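Lovastatin nonaketide synthase, polyketide synthase component (Aspergillus terreus, PDB 7CPX) builds the dihydromonacolin L nonaketide from nine malonyl-CoA units, with reduction by NADPH and methylation by S-adenosylmethionine, in lovastatin biosynthesis as a homodimer that binds LovC. Local coordinates at residues A294-T299 against E333-A338. The protein carries 2 engineered substitutions. Numbering follows the deposited sequence.
Sequences ALIKAT and EAIATA
Ile296 packs on Ala338: Ile296 CG2 lies 3.7 Å from Ala338 CB, and Ile296 CB is almost as near. A chi1 of -64° puts CG1 of Ile296 beside the backbone N and anti to the carbonyl carbon, and the extended chi2 (167°) carries CD1 on toward helix 327-339, where Ile296 CD1 comes 4.4 Å from Ile335 CG1. Ile296 and Ile335 both also touch Phe317 on strand 316-318, consistent with both helices packing on that strand. Helices 289-302 and 327-339 alternate in sequence with strands 268-277, 316-318 and 356-358, which places the pair in the C-terminal half of the thiolase-type ketosynthase fold; the side chain of Ile335 is about 8 Å from that of His320, a predicted active-site residue. One position on, the extended chain of Lys297 passes alongside the end of segment 333-338, bringing its CE to 3.6 Å from Thr337 O and 3.9 Å from Ala338 CA. Its NZ is paired in a salt bridge with Glu293, one turn back on its own helix. No hydrogen bond joins the two segments, whose axes approach to 9.1 Å at a crossing angle of -40°.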
ATOM      1  N   ALA A 294     -23.832  29.174 -39.090  1.00 81.31           N
ATOM      2  CA  ALA A 294     -23.032  30.310 -39.528  1.00 81.31           C
ATOM      3  C   ALA A 294     -21.699  29.845 -40.093  1.00 81.31           C
ATOM      4  O   ALA A 294     -21.208  30.398 -41.082  1.00 81.31           O
ATOM      5  CB  ALA A 294     -22.814  31.279 -38.366  1.00 81.31           C
ATOM      6  N   LEU A 295     -21.099  28.827 -39.476  1.00 78.73           N
ATOM      7  CA  LEU A 295     -19.847  28.279 -39.984  1.00 78.73           C
ATOM      8  C   LEU A 295     -20.021  27.750 -41.398  1.00 78.73           C
ATOM      9  O   LEU A 295     -19.212  28.035 -42.285  1.00 78.73           O
ATOM     10  CB  LEU A 295     -19.356  27.165 -39.061  1.00 78.73           C
ATOM     11  CG  LEU A 295     -18.277  26.237 -39.618  1.00 78.73           C
ATOM     12  CD1 LEU A 295     -17.056  27.025 -40.039  1.00 78.73           C
ATOM     13  CD2 LEU A 295     -17.899  25.186 -38.591  1.00 78.73           C
ATOM     14  N   ILE A 296     -21.074  26.967 -41.622  1.00 81.42           N
ATOM     15  CA  ILE A 296     -21.300  26.389 -42.942  1.00 81.42           C
ATOM     16  C   ILE A 296     -21.534  27.492 -43.965  1.00 81.42           C
ATOM     17  O   ILE A 296     -20.960  27.483 -45.062  1.00 81.42           O
ATOM     18  CB  ILE A 296     -22.477  25.399 -42.899  1.00 81.42           C
ATOM     19  CG1 ILE A 296     -22.137  24.224 -41.983  1.00 81.42           C
ATOM     20  CG2 ILE A 296     -22.793  24.901 -44.295  1.00 81.42           C
ATOM     21  CD1 ILE A 296     -23.322  23.367 -41.622  1.00 81.42           C
ATOM     22  N   LYS A 297     -22.382  28.463 -43.619  1.00 83.51           N
ATOM     23  CA  LYS A 297     -22.679  29.541 -44.555  1.00 83.51           C
ATOM     24  C   LYS A 297     -21.427  30.342 -44.886  1.00 83.51           C
ATOM     25  O   LYS A 297     -21.177  30.661 -46.054  1.00 83.51           O
ATOM     26  CB  LYS A 297     -23.762  30.451 -43.976  1.00 83.51           C
ATOM     27  CG  LYS A 297     -25.127  29.792 -43.878  1.00 83.51           C
ATOM     28  CD  LYS A 297     -26.166  30.746 -43.316  1.00 83.51           C
ATOM     29  CE  LYS A 297     -27.558  30.139 -43.354  1.00 83.51           C
ATOM     30  NZ  LYS A 297     -28.591  31.076 -42.837  1.00 83.51           N
ATOM     31  N   ALA A 298     -20.624  30.673 -43.872  1.00 83.26           N
ATOM     32  CA  ALA A 298     -19.410  31.443 -44.106  1.00 83.26           C
ATOM     33  C   ALA A 298     -18.409  30.651 -44.935  1.00 83.26           C
ATOM     34  O   ALA A 298     -17.735  31.214 -45.804  1.00 83.26           O
ATOM     35  CB  ALA A 298     -18.788  31.857 -42.774  1.00 83.26           C
ATOM     36  N   THR A 299     -18.288  29.350 -44.673  1.00 81.73           N
ATOM     37  CA  THR A 299     -17.365  28.528 -45.445  1.00 81.73           C
ATOM     38  C   THR A 299     -17.780  28.474 -46.908  1.00 81.73           C
ATOM     39  O   THR A 299     -16.938  28.582 -47.806  1.00 81.73           O
ATOM     40  CB  THR A 299     -17.302  27.120 -44.856  1.00 81.73           C
ATOM     41  OG1 THR A 299     -17.061  27.198 -43.446  1.00 81.73           O
ATOM     42  CG2 THR A 299     -16.190  26.318 -45.508  1.00 81.73           C
ATOM     43  N   GLU A 333     -30.038  20.552 -36.992  1.00 87.11           N
ATOM     44  CA  GLU A 333     -30.658  21.856 -37.179  1.00 87.11           C
ATOM     45  C   GLU A 333     -29.734  22.797 -37.935  1.00 87.11           C
ATOM     46  O   GLU A 333     -30.175  23.531 -38.825  1.00 87.11           O
ATOM     47  CB  GLU A 333     -31.036  22.455 -35.825  1.00 87.11           C
ATOM     48  CG  GLU A 333     -31.670  23.831 -35.909  1.00 87.11           C
ATOM     49  CD  GLU A 333     -32.187  24.312 -34.569  1.00 87.11           C
ATOM     50  OE1 GLU A 333     -32.040  23.572 -33.575  1.00 87.11           O
ATOM     51  OE2 GLU A 333     -32.740  25.431 -34.510  1.00 87.11           O
ATOM     52  N   ALA A 334     -28.444  22.791 -37.593  1.00 85.98           N
ATOM     53  CA  ALA A 334     -27.495  23.654 -38.285  1.00 85.98           C
ATOM     54  C   ALA A 334     -27.423  23.301 -39.764  1.00 85.98           C
ATOM     55  O   ALA A 334     -27.449  24.184 -40.628  1.00 85.98           O
ATOM     56  CB  ALA A 334     -26.115  23.538 -37.639  1.00 85.98           C
ATOM     57  N   ILE A 335     -27.346  22.007 -40.072  1.00 84.23           N
ATOM     58  CA  ILE A 335     -27.262  21.578 -41.465  1.00 84.23           C
ATOM     59  C   ILE A 335     -28.519  21.991 -42.218  1.00 84.23           C
ATOM     60  O   ILE A 335     -28.453  22.537 -43.328  1.00 84.23           O
ATOM     61  CB  ILE A 335     -27.032  20.058 -41.540  1.00 84.23           C
ATOM     62  CG1 ILE A 335     -25.664  19.708 -40.956  1.00 84.23           C
ATOM     63  CG2 ILE A 335     -27.122  19.571 -42.977  1.00 84.23           C
ATOM     64  CD1 ILE A 335     -25.419  18.229 -40.811  1.00 84.23           C
ATOM     65  N   ALA A 336     -29.687  21.742 -41.623  1.00 86.00           N
ATOM     66  CA  ALA A 336     -30.939  22.061 -42.296  1.00 86.00           C
ATOM     67  C   ALA A 336     -31.070  23.559 -42.534  1.00 86.00           C
ATOM     68  O   ALA A 336     -31.471  23.989 -43.621  1.00 86.00           O
ATOM     69  CB  ALA A 336     -32.120  21.545 -41.476  1.00 86.00           C
ATOM     70  N   THR A 337     -30.729  24.371 -41.535  1.00 86.53           N
ATOM     71  CA  THR A 337     -30.864  25.814 -41.663  1.00 86.53           C
ATOM     72  C   THR A 337     -29.791  26.426 -42.551  1.00 86.53           C
ATOM     73  O   THR A 337     -29.991  27.531 -43.067  1.00 86.53           O
ATOM     74  CB  THR A 337     -30.818  26.472 -40.282  1.00 86.53           C
ATOM     75  OG1 THR A 337     -29.607  26.099 -39.612  1.00 86.53           O
ATOM     76  CG2 THR A 337     -32.010  26.037 -39.449  1.00 86.53           C
ATOM     77  N   ALA A 338     -28.664  25.741 -42.741  1.00 85.21           N
ATOM     78  CA  ALA A 338     -27.632  26.254 -43.631  1.00 85.21           C
ATOM     79  C   ALA A 338     -27.940  25.908 -45.081  1.00 85.21           C
ATOM     80  O   ALA A 338     -27.846  26.766 -45.964  1.00 85.21           O
ATOM     81  CB  ALA A 338     -26.266  25.697 -43.226  1.00 85.21           C
TER